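Local coordinates for exopolygalacturonase (Yersinia enterocolitica, PDB 2UVF), which probably cleaves pectin-derived polygalacturonate from the chain end as a family 28 exopolygalacturonase, releasing digalacturonic acid in the periplasm, at residues Ala37-Leu41 and Phe128-Ala132. Residues are numbered along the deposited sequence; the frame is centred on the assembly and turned at random.
Sequences APQQL and FTVKA
Pro38 and Leu41 reach from the N-terminal segment onto the strand containing 128-132 and hold Val130 between them. The pyrrolidine ring of Pro38 meets the strand backbone: its CG lies 3.3 Å from Val130 O and 3.6 Å from Ala132 N, while CB packs at 3.7 Å against CG1 of Val130. Val130 CG1 sits between the backbone N and the carbonyl carbon of its own residue (chi1 63°), which directs it at the proline and also places Val130 CG1 4.2 Å from Leu41 CB. Further along, the leucine branch CD2 touches Phe128 O at 3.3 Å and Phe128 CB at 3.8 Å. Leu41 CG is anti to its backbone nitrogen (chi1 173°), an extension that carries CD2 across to the strand. The phenyl ring of Phe128 turns off instead toward Leu55 and Ile146.

The segments meet without a hydrogen bond, by apolar side chains lying on each other and on the strand backbone. Backbone bonds tie Gln39 to Lys58, Thr129 and Lys131 to Phe72 and Gln70, and Val130 to Ser143. The two segments therefore belong to different sheets; the axes of the short segments 39-41 and 128-132 come within 8.2 Å, with their directions 138° apart. Leu55 and Trp57 extend the apolar layer around Leu41. Such face-to-face packing of two antiparallel sheets, of three and four strands, forms the core of a fibronectin type III beta-sandwich, here the N-terminal domain beside the catalytic beta-helix.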
ATOM      1  N   ALA A  37     -29.127   3.613  -6.357  1.00 57.55           N
ATOM      2  CA  ALA A  37     -28.074   3.739  -7.379  1.00 56.39           C
ATOM      3  C   ALA A  37     -26.647   3.779  -6.820  1.00 55.76           C
ATOM      4  O   ALA A  37     -26.420   4.363  -5.755  1.00 55.41           O
ATOM      5  CB  ALA A  37     -28.328   4.966  -8.255  1.00 56.31           C
ATOM      6  N   PRO A  38     -25.683   3.156  -7.546  1.00 55.05           N
ATOM      7  CA  PRO A  38     -24.252   3.225  -7.219  1.00 54.36           C
ATOM      8  C   PRO A  38     -23.759   4.658  -7.084  1.00 53.72           C
ATOM      9  O   PRO A  38     -24.125   5.524  -7.890  1.00 53.62           O
ATOM     10  CB  PRO A  38     -23.586   2.538  -8.415  1.00 54.30           C
ATOM     11  CG  PRO A  38     -24.606   1.572  -8.873  1.00 54.38           C
ATOM     12  CD  PRO A  38     -25.913   2.296  -8.723  1.00 54.98           C
ATOM     13  N   GLN A  39     -22.956   4.902  -6.052  1.00 52.81           N
ATOM     14  CA  GLN A  39     -22.487   6.249  -5.742  1.00 52.40           C
ATOM     15  C   GLN A  39     -21.060   6.476  -6.202  1.00 51.13           C
ATOM     16  O   GLN A  39     -20.201   5.602  -6.065  1.00 51.08           O
ATOM     17  CB  GLN A  39     -22.599   6.544  -4.241  1.00 52.27           C
ATOM     18  CG  GLN A  39     -24.019   6.587  -3.721  1.00 53.60           C
ATOM     19  CD  GLN A  39     -24.099   6.798  -2.213  1.00 54.29           C
ATOM     20  OE1 GLN A  39     -23.085   7.059  -1.538  1.00 56.59           O
ATOM     21  NE2 GLN A  39     -25.320   6.687  -1.671  1.00 55.34           N
ATOM     22  N   GLN A  40     -20.838   7.656  -6.770  1.00 49.97           N
ATOM     23  CA  GLN A  40     -19.508   8.214  -7.038  1.00 48.87           C
ATOM     24  C   GLN A  40     -18.671   7.489  -8.090  1.00 47.68           C
ATOM     25  O   GLN A  40     -17.482   7.253  -7.879  1.00 47.59           O
ATOM     26  CB  GLN A  40     -18.726   8.420  -5.729  1.00 48.56           C
ATOM     27  CG  GLN A  40     -19.513   9.211  -4.690  1.00 49.79           C
ATOM     28  CD  GLN A  40     -18.760   9.439  -3.394  1.00 50.16           C
ATOM     29  OE1 GLN A  40     -17.538   9.637  -3.389  1.00 53.45           O
ATOM     30  NE2 GLN A  40     -19.490   9.429  -2.286  1.00 49.93           N
ATOM     31  N   LEU A  41     -19.277   7.170  -9.234  1.00 46.29           N
ATOM     32  CA  LEU A  41     -18.506   6.711 -10.379  1.00 45.26           C
ATOM     33  C   LEU A  41     -17.500   7.818 -10.653  1.00 44.59           C
ATOM     34  O   LEU A  41     -17.840   8.994 -10.536  1.00 44.99           O
ATOM     35  CB  LEU A  41     -19.394   6.458 -11.605  1.00 45.23           C
ATOM     36  CG  LEU A  41     -18.680   6.125 -12.928  1.00 45.77           C
ATOM     37  CD1 LEU A  41     -17.928   4.798 -12.838  1.00 45.92           C
ATOM     38  CD2 LEU A  41     -19.635   6.114 -14.117  1.00 45.01           C
ATOM     39  N   PHE A 128     -20.402   7.732 -19.126  1.00 45.43           N
ATOM     40  CA  PHE A 128     -20.328   6.444 -18.430  1.00 43.93           C
ATOM     41  C   PHE A 128     -21.359   6.369 -17.289  1.00 43.86           C
ATOM     42  O   PHE A 128     -21.515   7.325 -16.506  1.00 43.24           O
ATOM     43  CB  PHE A 128     -18.917   6.212 -17.846  1.00 43.09           C
ATOM     44  CG  PHE A 128     -17.809   6.088 -18.874  1.00 41.29           C
ATOM     45  CD1 PHE A 128     -17.726   4.973 -19.713  1.00 41.20           C
ATOM     46  CD2 PHE A 128     -16.808   7.060 -18.954  1.00 38.75           C
ATOM     47  CE1 PHE A 128     -16.683   4.846 -20.656  1.00 40.04           C
ATOM     48  CE2 PHE A 128     -15.766   6.947 -19.877  1.00 37.77           C
ATOM     49  CZ  PHE A 128     -15.700   5.843 -20.730  1.00 40.10           C
ATOM     50  N   THR A 129     -22.074   5.245 -17.213  1.00 43.48           N
ATOM     51  CA  THR A 129     -22.843   4.905 -16.009  1.00 43.98           C
ATOM     52  C   THR A 129     -22.530   3.484 -15.515  1.00 43.70           C
ATOM     53  O   THR A 129     -22.008   2.660 -16.270  1.00 43.85           O
ATOM     54  CB  THR A 129     -24.391   5.085 -16.171  1.00 44.04           C
ATOM     55  OG1 THR A 129     -24.876   4.291 -17.262  1.00 44.63           O
ATOM     56  CG2 THR A 129     -24.765   6.548 -16.372  1.00 43.75           C
ATOM     57  N   VAL A 130     -22.859   3.223 -14.248  1.00 43.53           N
ATOM     58  CA  VAL A 130     -22.678   1.908 -13.604  1.00 43.13           C
ATOM     59  C   VAL A 130     -23.939   1.464 -12.828  1.00 42.95           C
ATOM     60  O   VAL A 130     -24.544   2.251 -12.093  1.00 42.17           O
ATOM     61  CB  VAL A 130     -21.394   1.882 -12.673  1.00 43.14           C
ATOM     62  CG1 VAL A 130     -21.509   2.862 -11.502  1.00 42.25           C
ATOM     63  CG2 VAL A 130     -21.097   0.478 -12.173  1.00 43.13           C
ATOM     64  N   LYS A 131     -24.330   0.202 -13.016  1.00 43.30           N
ATOM     65  CA  LYS A 131     -25.442  -0.401 -12.264  1.00 43.44           C
ATOM     66  C   LYS A 131     -24.953  -1.601 -11.460  1.00 43.49           C
ATOM     67  O   LYS A 131     -24.177  -2.419 -11.981  1.00 43.32           O
ATOM     68  CB  LYS A 131     -26.554  -0.894 -13.211  1.00 43.55           C
ATOM     69  CG  LYS A 131     -27.080   0.110 -14.207  1.00 43.87           C
ATOM     70  CD  LYS A 131     -28.346  -0.431 -14.860  1.00 44.62           C
ATOM     71  CE  LYS A 131     -28.898   0.535 -15.909  1.00 45.39           C
ATOM     72  NZ  LYS A 131     -30.370   0.356 -16.145  1.00 44.62           N
ATOM     73  N   ALA A 132     -25.404  -1.691 -10.208  1.00 43.15           N
ATOM     74  CA  ALA A 132     -25.304  -2.911  -9.407  1.00 44.04           C
ATOM     75  C   ALA A 132     -26.113  -4.045 -10.029  1.00 44.83           C
ATOM     76  O   ALA A 132     -27.251  -3.850 -10.467  1.00 44.73           O
ATOM     77  CB  ALA A 132     -25.775  -2.666  -7.987  1.00 43.31           C
TER